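Side-chain contacts in ribonuclease mar1, putative (Trypanosoma cruzi, PDB 1YZV), which is of unproven function but belongs to the isochorismatase superfamily and is probably an enzyme, perhaps a hydrolase: residues R93-V98 with A128-D133; S175-L180 with P194-T199; I140-C145 with G151-A156. One frame throughout, in Å; residues are numbered along the deposited sequence.

In the fold
The contacts surround a parallel six-stranded sheet, contact 2 joining a helix on the sheet to one outside it. Contact 1 is the most buried, a purely apolar meeting of a loop with helix 120-133. Contact 2, about 26 Å away between centres and across the middle of the chain, is only partly buried and brings methionine sulfur into its packing. Contact 3 differs again: a histidine ring lies against a backbone carbonyl and a valine methyl, with polar partners close by. Strand 137-146 connects them, since Ile-140 CD1 touches Ala-128 CB at 4.2 Å in contact 1 while the next residue, through Ala-141 CB, meets Ile-176 CD1 of contact 2 at 3.7 Å.

Contact 1: R93-V98 with A128-D133; sequences RFAMLV and AAALLD
A 2.8 Å bond from Val-98 N to Met-96 O closes an inverse gamma turn centred on Leu-97, and this tight turn presents Leu-97 to Ala-130 and Leu-131 on the neighbouring helix. With chi1 at -72° the Leu-97 CG sits beside the backbone N, and CD1 is anti to CA (chi2 177°), which extends the branch toward the helix. CD1 drives into the helix surface at Ala-130: it stands 3.3 Å from Ala-130 CB, tighter than ordinary carbon contact, and 3.7 Å from Leu-131 N. The second methyl, Leu-97 CD2, meets Leu-131 CD2 at 3.9 Å, the two leucine side chains crossing at a slant. Ala-95 adds a looser methyl contact, its CB 4.3 Å from Ala-130 CB. The small side chain of Ala-130 is consistent with so close an approach. One turn back on the helix, Thr-127 OG1 hydrogen-bonds Met-96 N, a polar tie beside an otherwise apolar interface. The loop follows strand 87-91, runs beside helix 120-133 and packs with it against strands 20-26 and 110-118: Leu-97 and Met-96 also rest on Phe-24 of strand 20-26, while Leu-131 packs on Val-113 of strand 110-118.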
# COMPACT_ATOMS: atom_id res chain seq x y z
N ARG A 93 20.25 21.90 7.63
CA ARG A 93 18.89 21.39 7.85
C ARG A 93 18.62 20.22 6.88
O ARG A 93 19.12 20.22 5.75
CB ARG A 93 17.86 22.50 7.63
CG ARG A 93 16.42 22.10 8.01
CD ARG A 93 15.39 23.07 7.51
NE ARG A 93 15.63 24.42 7.99
CZ ARG A 93 14.70 25.37 8.07
NH1 ARG A 93 13.44 25.15 7.69
NH2 ARG A 93 15.07 26.58 8.46
N PHE A 94 17.88 19.19 7.31
CA PHE A 94 17.70 18.03 6.42
C PHE A 94 16.68 18.41 5.33
O PHE A 94 16.97 18.30 4.14
CB PHE A 94 17.31 16.78 7.20
CG PHE A 94 18.33 16.36 8.20
CD1 PHE A 94 19.68 16.40 7.90
CD2 PHE A 94 17.95 15.97 9.46
CE1 PHE A 94 20.64 16.06 8.85
CE2 PHE A 94 18.86 15.52 10.38
CZ PHE A 94 20.24 15.63 10.10
N ALA A 95 15.57 19.00 5.75
CA ALA A 95 14.61 19.60 4.77
C ALA A 95 15.23 20.76 3.96
O ALA A 95 16.01 21.56 4.48
CB ALA A 95 13.35 20.05 5.46
N MET A 96 14.81 20.89 2.69
CA MET A 96 15.39 21.85 1.77
C MET A 96 14.84 23.26 1.99
O MET A 96 15.41 24.20 1.42
CB MET A 96 15.14 21.45 0.31
CG MET A 96 15.82 20.16 -0.10
SD MET A 96 15.35 19.72 -1.79
CE MET A 96 16.01 21.08 -2.74
N LEU A 97 13.89 23.43 2.91
CA LEU A 97 13.12 24.68 2.99
C LEU A 97 13.77 25.69 3.90
O LEU A 97 13.18 26.19 4.87
CB LEU A 97 11.66 24.42 3.39
CG LEU A 97 10.83 23.76 2.29
CD1 LEU A 97 9.46 23.50 2.87
CD2 LEU A 97 10.71 24.69 1.09
N VAL A 98 15.03 25.95 3.59
CA VAL A 98 15.83 26.86 4.37
C VAL A 98 15.49 28.29 3.95
O VAL A 98 14.90 28.50 2.90
CB VAL A 98 17.33 26.52 4.23
CG1 VAL A 98 17.61 25.11 4.81
CG2 VAL A 98 17.78 26.55 2.77
N ALA A 128 9.43 16.79 1.81
CA ALA A 128 8.04 16.53 1.45
C ALA A 128 7.12 16.96 2.59
O ALA A 128 6.12 17.62 2.34
CB ALA A 128 7.80 15.04 1.13
N ALA A 129 7.45 16.56 3.81
CA ALA A 129 6.66 16.91 4.95
C ALA A 129 6.56 18.42 5.11
O ALA A 129 5.48 18.94 5.40
CB ALA A 129 7.23 16.26 6.23
N ALA A 130 7.69 19.11 5.01
CA ALA A 130 7.73 20.58 5.12
C ALA A 130 6.89 21.28 4.02
O ALA A 130 6.14 22.22 4.31
CB ALA A 130 9.19 21.06 5.07
N LEU A 131 6.94 20.78 2.79
CA LEU A 131 6.13 21.29 1.71
C LEU A 131 4.65 21.03 1.96
O LEU A 131 3.80 21.89 1.70
CB LEU A 131 6.56 20.68 0.35
CG LEU A 131 7.92 21.17 -0.12
CD1 LEU A 131 8.44 20.27 -1.22
CD2 LEU A 131 7.81 22.65 -0.62
N LEU A 132 4.33 19.89 2.55
CA LEU A 132 2.94 19.63 2.87
C LEU A 132 2.46 20.60 3.93
O LEU A 132 1.32 21.06 3.86
CB LEU A 132 2.73 18.20 3.34
CG LEU A 132 2.72 17.09 2.28
CD1 LEU A 132 2.49 15.78 2.99
CD2 LEU A 132 1.63 17.36 1.23
N ASP A 133 3.32 20.94 4.88
CA ASP A 133 2.98 21.96 5.85
C ASP A 133 2.71 23.31 5.22
O ASP A 133 2.00 24.09 5.81
CB ASP A 133 4.08 22.13 6.90
CG ASP A 133 4.09 21.01 7.90
OD1 ASP A 133 3.02 20.38 8.07
OD2 ASP A 133 5.15 20.78 8.52

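Contact 2: S175-L180 with P194-T199; sequences SILMQL and PLMKQT
No flat group enters the junction where Leu-177 and Met-178 meet Leu-195 and Met-196; the amide of Gln-179 lies on the flank of the first helix and is held at its two polar atoms. Gln-179 NE2 donates to Ser-175 OG at 3.0 Å, one helical turn back, with the hydroxyl oxygen almost exactly in the amide plane and an N-H...O angle of 148°. At the other end of the amide, OE1 pairs with Tyr-169 OH, so the group is fixed in its rotation. Ser-175 OG also bonds His-121 O of a third subunit, carrying this polar flank into the assembly.

The contact itself is apolar and rich in sulfur. Met-178 and Met-196 reach for one another tip to tip: Met-178 CE is 3.4 Å from Met-196 SD, and the two SD atoms of Met-178 and Met-196 lie 3.6 Å apart. Met-178 gets there by bending at chi2 (-64°) and again at chi3 (93°), which folds its end over toward the partner; nearer its root, Met-178 CG lies 3.7 Å from Met-196 SD. Alongside, Leu-177 and Met-196 run past each other in opposite directions, with Leu-177 CD2 at 3.9 Å from Met-196 CG. The same methyl grazes Leu-195, CD2 of Leu-177 lying 4.3 Å from Leu-195 CB.

Leu-177 leans on Phe-49 and Leu-52 of helix 39-56 too, and Phe-94 of the third subunit packs on Met-178. This is helix-to-helix packing in the C-terminal part of an alpha/beta/alpha sandwich of the isochorismatase family: helix 173-181 lies against the parallel sheet beside helix 39-56, and the weakly bonded, kinked helix 189-197 packs outside it.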
# COMPACT_ATOMS: atom_id res chain seq x y z
N SER A 175 6.41 9.75 -16.05
CA SER A 175 5.04 10.03 -15.74
C SER A 175 4.87 11.50 -15.42
O SER A 175 3.98 12.14 -15.98
CB SER A 175 4.57 9.19 -14.58
OG SER A 175 3.17 9.25 -14.45
N ILE A 176 5.86 12.04 -14.71
CA ILE A 176 5.87 13.45 -14.31
C ILE A 176 5.97 14.37 -15.55
O ILE A 176 5.13 15.28 -15.73
CB ILE A 176 6.97 13.70 -13.29
CG1 ILE A 176 6.58 13.07 -11.95
CG2 ILE A 176 7.33 15.19 -13.15
CD1 ILE A 176 7.74 12.82 -11.02
N LEU A 177 6.88 14.05 -16.47
CA LEU A 177 6.98 14.81 -17.70
C LEU A 177 5.63 14.91 -18.42
O LEU A 177 5.21 16.01 -18.86
CB LEU A 177 8.05 14.20 -18.62
CG LEU A 177 9.40 14.86 -18.63
CD1 LEU A 177 10.01 14.87 -17.23
CD2 LEU A 177 10.32 14.20 -19.64
N MET A 178 4.97 13.76 -18.58
CA MET A 178 3.74 13.67 -19.37
C MET A 178 2.52 14.22 -18.61
O MET A 178 1.61 14.76 -19.24
CB MET A 178 3.53 12.21 -19.82
CG MET A 178 4.66 11.69 -20.70
SD MET A 178 4.74 12.59 -22.24
CE MET A 178 5.92 13.91 -21.94
N GLN A 179 2.59 14.22 -17.27
CA GLN A 179 1.62 14.96 -16.43
C GLN A 179 1.64 16.47 -16.63
O GLN A 179 0.58 17.13 -16.66
CB GLN A 179 1.82 14.67 -14.93
CG GLN A 179 1.36 13.30 -14.49
CD GLN A 179 1.87 12.94 -13.08
OE1 GLN A 179 1.78 13.75 -12.19
NE2 GLN A 179 2.44 11.76 -12.93
N LEU A 180 2.83 17.03 -16.78
CA LEU A 180 2.99 18.47 -16.96
C LEU A 180 2.53 18.89 -18.34
O LEU A 180 2.19 20.03 -18.51
CB LEU A 180 4.42 18.91 -16.72
CG LEU A 180 4.85 18.84 -15.27
CD1 LEU A 180 6.40 18.76 -15.15
CD2 LEU A 180 4.24 20.03 -14.48
N PRO A 194 12.42 13.86 -26.93
CA PRO A 194 13.74 13.21 -26.92
C PRO A 194 14.26 12.82 -25.52
O PRO A 194 14.91 11.78 -25.40
CB PRO A 194 14.67 14.26 -27.56
CG PRO A 194 13.75 15.11 -28.38
CD PRO A 194 12.51 15.20 -27.56
N LEU A 195 13.82 13.53 -24.48
CA LEU A 195 14.24 13.19 -23.11
C LEU A 195 13.69 11.85 -22.71
O LEU A 195 14.38 11.06 -22.09
CB LEU A 195 13.78 14.23 -22.11
CG LEU A 195 14.32 15.65 -22.27
CD1 LEU A 195 13.61 16.58 -21.28
CD2 LEU A 195 15.80 15.68 -22.07
N MET A 196 12.47 11.54 -23.15
CA MET A 196 11.88 10.26 -22.80
C MET A 196 12.41 9.08 -23.55
O MET A 196 12.28 7.97 -23.08
CB MET A 196 10.38 10.33 -22.96
CG MET A 196 9.79 10.95 -21.72
SD MET A 196 8.12 11.28 -22.05
CE MET A 196 7.44 9.74 -22.63
N LYS A 197 13.07 9.33 -24.68
CA LYS A 197 13.77 8.28 -25.41
C LYS A 197 15.13 7.92 -24.81
O LYS A 197 15.63 6.85 -25.05
CB LYS A 197 13.96 8.69 -26.88
CG LYS A 197 12.63 8.70 -27.64
CD LYS A 197 12.62 9.51 -28.95
CE LYS A 197 11.15 9.77 -29.37
NZ LYS A 197 10.94 10.16 -30.77
N GLN A 198 15.67 8.75 -23.92
CA GLN A 198 16.89 8.39 -23.22
C GLN A 198 16.58 7.29 -22.23
O GLN A 198 15.47 7.22 -21.75
CB GLN A 198 17.47 9.62 -22.55
CG GLN A 198 17.74 10.71 -23.52
CD GLN A 198 18.34 11.94 -22.90
OE1 GLN A 198 17.68 12.68 -22.18
NE2 GLN A 198 19.58 12.24 -23.27
N THR A 199 17.54 6.39 -21.97
CA THR A 199 17.29 5.21 -21.13
C THR A 199 18.00 5.35 -19.79
O THR A 199 19.13 5.83 -19.73
CB THR A 199 17.76 3.92 -21.90
OG1 THR A 199 19.07 4.15 -22.37
CG2 THR A 199 16.93 3.69 -23.12

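Contact 3: I140-C145 with G151-A156; sequences IAVDGC and GDHCTA
His-153, reaching from helix 150-161, meets Cys-145 and Val-142 where strand 137-146 turns a corner, within the beta-alpha-beta unit that continues into strand 168-171. Two overlapping type I turns, Ala-141 to Gly-144 and Val-142 to Cys-145, make that corner and bring both residues round to the imidazole.

The closer half lies at Cys-145. His-153 CE1 approaches Cys-145 O at 3.5 Å, the carbonyl standing obliquely to the ring, and Cys-145 CB follows at 4.1 Å from the same CE1. The ring is sent toward the strand by a chi1 of 162°, which carries CG away from the backbone N. A hydrogen bond between His-153 ND1 and Thr-120 OG1 steadies the ring's rotation; separately, Cys-145 O accepts from Asn-38 ND2, so the two polar atoms on this side have partners of their own.

The looser half is at Val-142, which like His-153 is partly exposed. Here a single methyl, CG2 of Val-142, stands 4.1 Å from His-153 NE2, again obliquely, and the two side chains cross at about a right angle. Thr-155 of a third subunit packs on Val-142, so this margin faces a subunit interface. Asp-152, farther round the helix, hydrogen-bonds Thr-172 of a second subunit through OD1.

Away from the ring, the helix has its own double grip: Gly-151 O accepts Thr-155 N at 3.2 Å and Thr-155 OG1 at 2.9 Å, the two donors coming from opposite faces of the carbonyl plane.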
# COMPACT_ATOMS: atom_id res chain seq x y z
N ILE A 140 7.01 13.02 -5.63
CA ILE A 140 8.30 12.41 -5.50
C ILE A 140 8.58 11.66 -6.85
O ILE A 140 7.80 10.83 -7.26
CB ILE A 140 8.35 11.42 -4.31
CG1 ILE A 140 7.81 12.04 -3.02
CG2 ILE A 140 9.74 10.85 -4.11
CD1 ILE A 140 8.53 13.23 -2.58
N ALA A 141 9.77 11.87 -7.43
CA ALA A 141 10.19 11.05 -8.58
C ALA A 141 11.01 9.90 -8.04
O ALA A 141 12.22 10.04 -7.84
CB ALA A 141 11.02 11.87 -9.57
N VAL A 142 10.35 8.79 -7.76
CA VAL A 142 11.02 7.69 -7.07
C VAL A 142 12.27 7.15 -7.77
O VAL A 142 13.23 6.69 -7.11
CB VAL A 142 10.00 6.52 -6.73
CG1 VAL A 142 9.43 5.83 -7.95
CG2 VAL A 142 10.64 5.46 -5.78
N ASP A 143 12.24 7.15 -9.11
CA ASP A 143 13.37 6.68 -9.93
C ASP A 143 14.61 7.57 -9.84
O ASP A 143 15.70 7.10 -10.18
CB ASP A 143 12.98 6.45 -11.44
CG ASP A 143 12.38 7.70 -12.15
OD1 ASP A 143 11.59 8.42 -11.53
OD2 ASP A 143 12.63 7.88 -13.39
N GLY A 144 14.47 8.75 -9.23
CA GLY A 144 15.57 9.68 -8.95
C GLY A 144 15.87 9.84 -7.45
O GLY A 144 16.52 10.80 -7.03
N CYS A 145 15.30 8.95 -6.64
CA CYS A 145 15.54 8.88 -5.18
C CYS A 145 16.33 7.66 -4.78
O CYS A 145 16.22 6.59 -5.40
CB CYS A 145 14.21 8.90 -4.39
SG CYS A 145 13.29 10.39 -4.52
N GLY A 151 16.26 -0.81 2.34
CA GLY A 151 15.19 -0.86 3.34
C GLY A 151 14.79 0.53 3.82
O GLY A 151 13.59 0.80 3.98
N ASP A 152 15.78 1.40 4.08
CA ASP A 152 15.51 2.78 4.45
C ASP A 152 14.73 3.51 3.34
O ASP A 152 13.77 4.22 3.59
CB ASP A 152 16.79 3.56 4.78
CG ASP A 152 17.40 3.14 6.14
OD1 ASP A 152 16.65 2.73 7.09
OD2 ASP A 152 18.64 3.05 6.20
N HIS A 153 15.14 3.29 2.11
CA HIS A 153 14.50 3.94 0.96
C HIS A 153 13.07 3.44 0.80
O HIS A 153 12.15 4.25 0.68
CB HIS A 153 15.36 3.64 -0.29
CG HIS A 153 14.65 3.85 -1.58
ND1 HIS A 153 14.60 5.09 -2.18
CD2 HIS A 153 13.86 3.03 -2.30
CE1 HIS A 153 13.93 4.98 -3.31
NE2 HIS A 153 13.45 3.75 -3.40
N CYS A 154 12.89 2.11 0.71
CA CYS A 154 11.56 1.53 0.45
C CYS A 154 10.51 1.92 1.46
O CYS A 154 9.39 2.25 1.12
CB CYS A 154 11.65 0.02 0.38
SG CYS A 154 12.50 -0.47 -1.18
N THR A 155 10.88 1.83 2.73
CA THR A 155 9.97 2.18 3.83
C THR A 155 9.54 3.63 3.81
O THR A 155 8.33 3.92 3.91
CB THR A 155 10.61 1.85 5.18
OG1 THR A 155 10.93 0.46 5.20
CG2 THR A 155 9.66 2.15 6.36
N ALA A 156 10.46 4.52 3.44
CA ALA A 156 10.14 5.93 3.29
C ALA A 156 9.26 6.25 2.07
O ALA A 156 8.36 7.09 2.13
CB ALA A 156 11.39 6.75 3.26